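Local coordinates for conserved hypothetical protein NMB0706 (Neisseria meningitidis, PDB 1RV9), which is of unknown function but belongs to the family named for multi-copper polyphenol oxidoreductase laccases, within the CNF1/YfiH clan, and probably acts as an enzyme, at residues V113-C118 / A133-W138; C118-F123 / M248-W253. One frame throughout, in Å; residues are numbered along the deposited sequence.

Contact 1: residues V113-C118 / A133-W138; sequences VMTADC and AAHAGW
Cys118, in the turn between strands 110-115 and 119-125, meets His135 near the end of strand 131-136. CB of Cys118 lies 3.7 Å from NE2 of His135, and its SG is 4.0 Å from the same NE2. The sulfur sits 5.0 Å from the centre of the imidazole, 66° off the ring normal, an oblique approach. The sulfur also packs at 3.6 Å on CA of Gly137, the residue at the N-cap of the following helix. The chi1 of His135, 172°, swings CG away from the backbone N and sends the ring out from the strand and partly forward, so that NE2 comes beside Cys118. CD2 of the ring lies 4.0 Å from CG2 of Thr115, and the two side chains pass in opposite directions. ND1 is hydrogen-bonded to OD1 of Asp100, which holds the ring's rotation. The three residues have the geometry of a Cys-His-Asp triad; a catalytic role is unconfirmed. A sulfate ion, probably from the crystallisation liquor, lies about 4 Å from the His135 side chain and may mark a pocket. Further back, CG1 of Val113 presses on the backbone N of His135 at 3.5 Å and touches CB of Ala133 at 4.0 Å. The strand axes cross at 32°. Pro120 of strand 119-125 also touches Val113 and Thr115, while helix 145-153 packs on Ala134.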
ATOM      1  N   VAL A 113       5.135  -2.087  -1.493  1.00  5.80           N
ATOM      2  CA  VAL A 113       4.281  -2.812  -0.566  1.00  5.88           C
ATOM      3  C   VAL A 113       3.338  -3.657  -1.419  1.00  6.84           C
ATOM      4  O   VAL A 113       2.904  -3.231  -2.495  1.00  6.58           O
ATOM      5  CB  VAL A 113       3.484  -1.874   0.377  1.00  8.50           C
ATOM      6  CG1 VAL A 113       4.444  -1.184   1.333  1.00  6.87           C
ATOM      7  CG2 VAL A 113       2.694  -0.859  -0.418  1.00  8.81           C
ATOM      8  N   MET A 114       3.049  -4.865  -0.945  1.00  5.67           N
ATOM      9  CA  MET A 114       2.187  -5.809  -1.653  1.00  7.39           C
ATOM     10  C   MET A 114       0.838  -5.909  -0.963  1.00  6.39           C
ATOM     11  O   MET A 114       0.774  -5.990   0.261  1.00  7.17           O
ATOM     12  CB  MET A 114       2.853  -7.183  -1.675  1.00  7.70           C
ATOM     13  CG  MET A 114       4.192  -7.199  -2.382  1.00  9.77           C
ATOM     14  SD  MET A 114       5.051  -8.754  -2.105  1.00 12.81           S
ATOM     15  CE  MET A 114       5.860  -8.410  -0.562  1.00 12.96           C
ATOM     16  N   THR A 115      -0.236  -5.931  -1.748  1.00  6.50           N
ATOM     17  CA  THR A 115      -1.577  -5.987  -1.178  1.00  6.10           C
ATOM     18  C   THR A 115      -2.591  -6.720  -2.054  1.00  6.94           C
ATOM     19  O   THR A 115      -2.338  -6.999  -3.224  1.00  6.51           O
ATOM     20  CB  THR A 115      -2.135  -4.561  -0.959  1.00  6.89           C
ATOM     21  OG1 THR A 115      -2.310  -3.925  -2.231  1.00  7.09           O
ATOM     22  CG2 THR A 115      -1.176  -3.723  -0.123  1.00  8.64           C
ATOM     23  N   ALA A 116      -3.744  -7.006  -1.458  1.00  7.35           N
ATOM     24  CA  ALA A 116      -4.873  -7.649  -2.126  1.00  7.39           C
ATOM     25  C   ALA A 116      -6.092  -7.348  -1.252  1.00  7.74           C
ATOM     26  O   ALA A 116      -6.796  -8.256  -0.817  1.00  7.62           O
ATOM     27  CB  ALA A 116      -4.654  -9.159  -2.247  1.00  6.54           C
ATOM     28  N   ASP A 117      -6.295  -6.052  -0.996  1.00  6.41           N
ATOM     29  CA  ASP A 117      -7.387  -5.486  -0.187  1.00  7.90           C
ATOM     30  C   ASP A 117      -6.843  -4.439   0.781  1.00  7.52           C
ATOM     31  O   ASP A 117      -7.419  -3.361   0.929  1.00  7.00           O
ATOM     32  CB  ASP A 117      -8.134  -6.544   0.640  1.00  8.80           C
ATOM     33  CG  ASP A 117      -9.213  -7.275  -0.153  1.00  8.99           C
ATOM     34  OD1 ASP A 117      -9.501  -6.892  -1.309  1.00  8.97           O
ATOM     35  OD2 ASP A 117      -9.778  -8.241   0.398  1.00  8.94           O
ATOM     36  N   CYS A 118      -5.738  -4.755   1.450  1.00  7.86           N
ATOM     37  CA  CYS A 118      -5.166  -3.806   2.397  1.00  7.79           C
ATOM     38  C   CYS A 118      -4.743  -2.534   1.678  1.00  7.17           C
ATOM     39  O   CYS A 118      -4.454  -2.545   0.484  1.00  7.63           O
ATOM     40  CB  CYS A 118      -3.985  -4.427   3.143  1.00  7.84           C
ATOM     41  SG  CYS A 118      -4.486  -5.707   4.323  1.00 12.84           S
ATOM     42  N   ALA A 133       6.804   3.944   0.905  1.00  5.07           N
ATOM     43  CA  ALA A 133       5.647   3.100   0.646  1.00  6.41           C
ATOM     44  C   ALA A 133       5.294   2.434   1.968  1.00  6.22           C
ATOM     45  O   ALA A 133       6.176   1.926   2.660  1.00  6.51           O
ATOM     46  CB  ALA A 133       5.983   2.042  -0.402  1.00  6.32           C
ATOM     47  N   ALA A 134       4.012   2.450   2.324  1.00  5.14           N
ATOM     48  CA  ALA A 134       3.562   1.844   3.567  1.00  5.83           C
ATOM     49  C   ALA A 134       2.400   0.882   3.344  1.00  6.51           C
ATOM     50  O   ALA A 134       1.497   1.146   2.546  1.00  6.07           O
ATOM     51  CB  ALA A 134       3.149   2.930   4.562  1.00  6.14           C
ATOM     52  N   HIS A 135       2.450  -0.240   4.057  1.00  6.28           N
ATOM     53  CA  HIS A 135       1.422  -1.274   4.001  1.00  7.51           C
ATOM     54  C   HIS A 135       0.463  -0.978   5.148  1.00  7.92           C
ATOM     55  O   HIS A 135       0.803  -1.168   6.321  1.00  7.61           O
ATOM     56  CB  HIS A 135       2.067  -2.648   4.193  1.00  5.83           C
ATOM     57  CG  HIS A 135       1.086  -3.767   4.355  1.00  7.21           C
ATOM     58  ND1 HIS A 135       1.209  -4.719   5.343  1.00  7.67           N
ATOM     59  CD2 HIS A 135      -0.012  -4.107   3.639  1.00  9.35           C
ATOM     60  CE1 HIS A 135       0.229  -5.598   5.231  1.00  8.70           C
ATOM     61  NE2 HIS A 135      -0.526  -5.250   4.204  1.00  9.81           N
ATOM     62  N   ALA A 136      -0.733  -0.517   4.802  1.00  7.24           N
ATOM     63  CA  ALA A 136      -1.719  -0.157   5.805  1.00  9.07           C
ATOM     64  C   ALA A 136      -2.951  -1.041   5.887  1.00  9.76           C
ATOM     65  O   ALA A 136      -4.015  -0.686   5.372  1.00  9.41           O
ATOM     66  CB  ALA A 136      -2.140   1.308   5.609  1.00  8.42           C
ATOM     67  N   GLY A 137      -2.796  -2.206   6.511  1.00  9.59           N
ATOM     68  CA  GLY A 137      -3.933  -3.078   6.734  1.00  8.92           C
ATOM     69  C   GLY A 137      -4.595  -2.380   7.909  1.00  8.37           C
ATOM     70  O   GLY A 137      -4.058  -1.375   8.383  1.00  8.74           O
ATOM     71  N   TRP A 138      -5.724  -2.867   8.408  1.00  8.92           N
ATOM     72  CA  TRP A 138      -6.345  -2.158   9.521  1.00  9.34           C
ATOM     73  C   TRP A 138      -5.471  -2.156  10.771  1.00  9.00           C
ATOM     74  O   TRP A 138      -5.464  -1.184  11.516  1.00  8.85           O
ATOM     75  CB  TRP A 138      -7.741  -2.715   9.843  1.00  9.37           C
ATOM     76  CG  TRP A 138      -7.775  -4.036  10.553  1.00 11.78           C
ATOM     77  CD1 TRP A 138      -7.856  -5.276   9.984  1.00 13.07           C
ATOM     78  CD2 TRP A 138      -7.775  -4.242  11.969  1.00 12.06           C
ATOM     79  NE1 TRP A 138      -7.911  -6.241  10.960  1.00 13.54           N
ATOM     80  CE2 TRP A 138      -7.860  -5.636  12.188  1.00 13.39           C
ATOM     81  CE3 TRP A 138      -7.706  -3.386  13.076  1.00 13.17           C
ATOM     82  CZ2 TRP A 138      -7.887  -6.193  13.472  1.00 14.58           C
ATOM     83  CZ3 TRP A 138      -7.733  -3.938  14.351  1.00 13.39           C
ATOM     84  CH2 TRP A 138      -7.819  -5.331  14.538  1.00 14.75           C
TER

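Contact 2: residues C118-F123 / M248-W253; sequences CLPVLF and MASLIW
Two beta-sheets pack face to face here, and strands 119-123 and 248-253 each contribute a row of inward side chains. The strands run nearly parallel, 8° apart, with their axes 7.6 Å apart at closest approach. They belong to different sheets and are joined by side-chain packing. Pro120 and Ser250 form one end of the contact. CB of Pro120 lies 3.4 Å from OG of Ser250, and CG of the same ring is 3.7 Å from that oxygen. The serine hydroxyl therefore lies against the CB and CG atoms of the proline ring. Its OG stands beside the backbone N and opposite the carbonyl carbon (chi1 -66°), which turns it to the proline. Leu122 fills the middle with both of its methyls. CD2 reaches CB of Ser250 at 4.0 Å and CG2 of Ile252 at 4.1 Å. CD1 lies over the backbone instead, 3.7 Å from O of Leu251. The leucine thus spans three successive residues of the other strand. Ile252 closes the far end. Its extended chain (chi1 -174°) takes CD1 along to the backbone O of Phe123, 3.3 Å away, and past CB of Leu122. All of the touching residues are buried. Val121 and Phe123 point away from strand 248-253, and both touch helix 145-153 behind their own sheet. Strand 28-33 lies beside 248-254 in the other sheet and touches Ser250 and Ile252. Two sheets packed face to face, with helix 145-153 on the outer side of one, fit the layered alpha-beta-beta-alpha architecture of this protein.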
ATOM      1  N   CYS A 118      -5.738  -4.755   1.450  1.00  7.86           N
ATOM      2  CA  CYS A 118      -5.166  -3.806   2.397  1.00  7.79           C
ATOM      3  C   CYS A 118      -4.743  -2.534   1.678  1.00  7.17           C
ATOM      4  O   CYS A 118      -4.454  -2.545   0.484  1.00  7.63           O
ATOM      5  CB  CYS A 118      -3.985  -4.427   3.143  1.00  7.84           C
ATOM      6  SG  CYS A 118      -4.486  -5.707   4.323  1.00 12.84           S
ATOM      7  N   LEU A 119      -4.694  -1.433   2.415  1.00  6.63           N
ATOM      8  CA  LEU A 119      -4.360  -0.149   1.822  1.00  6.84           C
ATOM      9  C   LEU A 119      -2.885   0.167   1.604  1.00  5.67           C
ATOM     10  O   LEU A 119      -2.100   0.162   2.548  1.00  6.62           O
ATOM     11  CB  LEU A 119      -4.966   0.970   2.670  1.00  7.17           C
ATOM     12  CG  LEU A 119      -4.670   2.397   2.207  1.00  9.36           C
ATOM     13  CD1 LEU A 119      -5.422   2.688   0.911  1.00  9.82           C
ATOM     14  CD2 LEU A 119      -5.078   3.378   3.301  1.00  8.01           C
ATOM     15  N   PRO A 120      -2.491   0.429   0.346  1.00  7.96           N
ATOM     16  CA  PRO A 120      -1.096   0.766   0.056  1.00  7.47           C
ATOM     17  C   PRO A 120      -1.036   2.293   0.073  1.00  6.71           C
ATOM     18  O   PRO A 120      -1.913   2.949  -0.489  1.00  7.66           O
ATOM     19  CB  PRO A 120      -0.868   0.231  -1.365  1.00  8.13           C
ATOM     20  CG  PRO A 120      -2.211  -0.349  -1.814  1.00 10.11           C
ATOM     21  CD  PRO A 120      -3.250   0.229  -0.899  1.00  7.99           C
ATOM     22  N   VAL A 121      -0.034   2.864   0.728  1.00  6.17           N
ATOM     23  CA  VAL A 121       0.091   4.320   0.746  1.00  6.72           C
ATOM     24  C   VAL A 121       1.493   4.717   0.298  1.00  5.96           C
ATOM     25  O   VAL A 121       2.487   4.241   0.848  1.00  6.50           O
ATOM     26  CB  VAL A 121      -0.166   4.910   2.151  1.00  6.10           C
ATOM     27  CG1 VAL A 121      -0.102   6.444   2.092  1.00  5.06           C
ATOM     28  CG2 VAL A 121      -1.522   4.458   2.662  1.00  6.49           C
ATOM     29  N   LEU A 122       1.570   5.573  -0.718  1.00  6.79           N
ATOM     30  CA  LEU A 122       2.858   6.041  -1.218  1.00  6.72           C
ATOM     31  C   LEU A 122       3.043   7.481  -0.765  1.00  7.40           C
ATOM     32  O   LEU A 122       2.067   8.218  -0.644  1.00  8.98           O
ATOM     33  CB  LEU A 122       2.898   5.981  -2.743  1.00  6.26           C
ATOM     34  CG  LEU A 122       2.610   4.617  -3.377  1.00  6.47           C
ATOM     35  CD1 LEU A 122       2.737   4.747  -4.892  1.00  7.87           C
ATOM     36  CD2 LEU A 122       3.586   3.572  -2.844  1.00  8.37           C
ATOM     37  N   PHE A 123       4.292   7.873  -0.520  1.00  6.42           N
ATOM     38  CA  PHE A 123       4.608   9.230  -0.064  1.00  6.66           C
ATOM     39  C   PHE A 123       5.770   9.836  -0.840  1.00  7.54           C
ATOM     40  O   PHE A 123       6.658   9.127  -1.302  1.00  6.86           O
ATOM     41  CB  PHE A 123       5.057   9.225   1.402  1.00  7.56           C
ATOM     42  CG  PHE A 123       4.024   8.753   2.381  1.00  8.14           C
ATOM     43  CD1 PHE A 123       3.240   9.667   3.081  1.00 10.80           C
ATOM     44  CD2 PHE A 123       3.893   7.398   2.672  1.00  8.74           C
ATOM     45  CE1 PHE A 123       2.346   9.236   4.063  1.00 10.42           C
ATOM     46  CE2 PHE A 123       3.002   6.959   3.649  1.00 10.52           C
ATOM     47  CZ  PHE A 123       2.228   7.881   4.347  1.00 10.34           C
ATOM     48  N   MET A 248      -0.779  -7.675  -5.677  1.00  7.58           N
ATOM     49  CA  MET A 248      -0.242  -6.704  -6.615  1.00  8.12           C
ATOM     50  C   MET A 248       0.631  -5.818  -5.737  1.00  7.99           C
ATOM     51  O   MET A 248       0.738  -6.056  -4.532  1.00  8.08           O
ATOM     52  CB  MET A 248      -1.346  -5.892  -7.307  1.00  9.87           C
ATOM     53  CG  MET A 248      -2.380  -5.269  -6.403  1.00  9.28           C
ATOM     54  SD  MET A 248      -3.833  -6.313  -6.212  1.00 10.41           S
ATOM     55  CE  MET A 248      -4.705  -5.373  -4.974  1.00  9.49           C
ATOM     56  N   ALA A 249       1.270  -4.813  -6.311  1.00  6.96           N
ATOM     57  CA  ALA A 249       2.123  -3.968  -5.489  1.00  6.79           C
ATOM     58  C   ALA A 249       2.064  -2.518  -5.898  1.00  7.13           C
ATOM     59  O   ALA A 249       1.698  -2.190  -7.023  1.00  7.59           O
ATOM     60  CB  ALA A 249       3.553  -4.455  -5.562  1.00  8.17           C
ATOM     61  N   SER A 250       2.406  -1.653  -4.953  1.00  5.91           N
ATOM     62  CA  SER A 250       2.457  -0.224  -5.206  1.00  5.91           C
ATOM     63  C   SER A 250       3.906   0.139  -4.949  1.00  4.51           C
ATOM     64  O   SER A 250       4.425  -0.064  -3.840  1.00  5.72           O
ATOM     65  CB  SER A 250       1.514   0.523  -4.266  1.00  6.75           C
ATOM     66  OG  SER A 250       0.173   0.170  -4.557  1.00  7.93           O
ATOM     67  N   LEU A 251       4.558   0.646  -5.990  1.00  4.70           N
ATOM     68  CA  LEU A 251       5.969   1.000  -5.931  1.00  4.67           C
ATOM     69  C   LEU A 251       6.205   2.473  -6.188  1.00  5.07           C
ATOM     70  O   LEU A 251       5.447   3.122  -6.908  1.00  5.47           O
ATOM     71  CB  LEU A 251       6.764   0.194  -6.967  1.00  6.91           C
ATOM     72  CG  LEU A 251       6.701  -1.333  -6.927  1.00  9.32           C
ATOM     73  CD1 LEU A 251       5.385  -1.815  -7.519  1.00 11.96           C
ATOM     74  CD2 LEU A 251       7.871  -1.895  -7.728  1.00 11.07           C
ATOM     75  N   ILE A 252       7.277   2.987  -5.602  1.00  4.81           N
ATOM     76  CA  ILE A 252       7.643   4.380  -5.785  1.00  5.55           C
ATOM     77  C   ILE A 252       9.158   4.504  -5.709  1.00  5.92           C
ATOM     78  O   ILE A 252       9.819   3.806  -4.937  1.00  5.95           O
ATOM     79  CB  ILE A 252       6.963   5.284  -4.718  1.00  5.73           C
ATOM     80  CG1 ILE A 252       7.247   6.755  -5.024  1.00  6.19           C
ATOM     81  CG2 ILE A 252       7.450   4.919  -3.317  1.00  6.20           C
ATOM     82  CD1 ILE A 252       6.387   7.705  -4.212  1.00  6.25           C
ATOM     83  N   TRP A 253       9.715   5.372  -6.542  1.00  6.31           N
ATOM     84  CA  TRP A 253      11.150   5.576  -6.533  1.00  6.21           C
ATOM     85  C   TRP A 253      11.516   6.933  -7.087  1.00  6.68           C
ATOM     86  O   TRP A 253      10.693   7.606  -7.711  1.00  6.80           O
ATOM     87  CB  TRP A 253      11.858   4.470  -7.332  1.00  6.97           C
ATOM     88  CG  TRP A 253      11.558   4.430  -8.815  1.00  6.98           C
ATOM     89  CD1 TRP A 253      12.319   4.951  -9.825  1.00  6.97           C
ATOM     90  CD2 TRP A 253      10.444   3.787  -9.444  1.00  5.99           C
ATOM     91  NE1 TRP A 253      11.749   4.666 -11.046  1.00  6.89           N
ATOM     92  CE2 TRP A 253      10.595   3.956 -10.840  1.00  6.31           C
ATOM     93  CE3 TRP A 253       9.328   3.089  -8.964  1.00  7.22           C
ATOM     94  CZ2 TRP A 253       9.674   3.440 -11.761  1.00  7.62           C
ATOM     95  CZ3 TRP A 253       8.410   2.578  -9.879  1.00  6.70           C
ATOM     96  CH2 TRP A 253       8.590   2.760 -11.263  1.00  8.37           C
TER

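How the contacts relate
Both contacts are buried near the centre of the chain, their own centres 7 Å apart, and both join the same two sheets. Contact 1 sets strand 110-115 against 131-136, and contact 2 sets 119-125 against 248-254. Within each sheet the partners are neighbours: 110-115 beside 248-254, and 119-125 beside 131-136. The N of Ala134 probably hydrogen-bonds to O of Val121, and the N of Ala136 to O of Leu119. Cys118 belongs to both ranges but touches across only contact 1. The chemistry differs accordingly. Contact 1 adds a polar end with a possible triad to its apolar packing, whereas contact 2 is mostly aliphatic core with one serine.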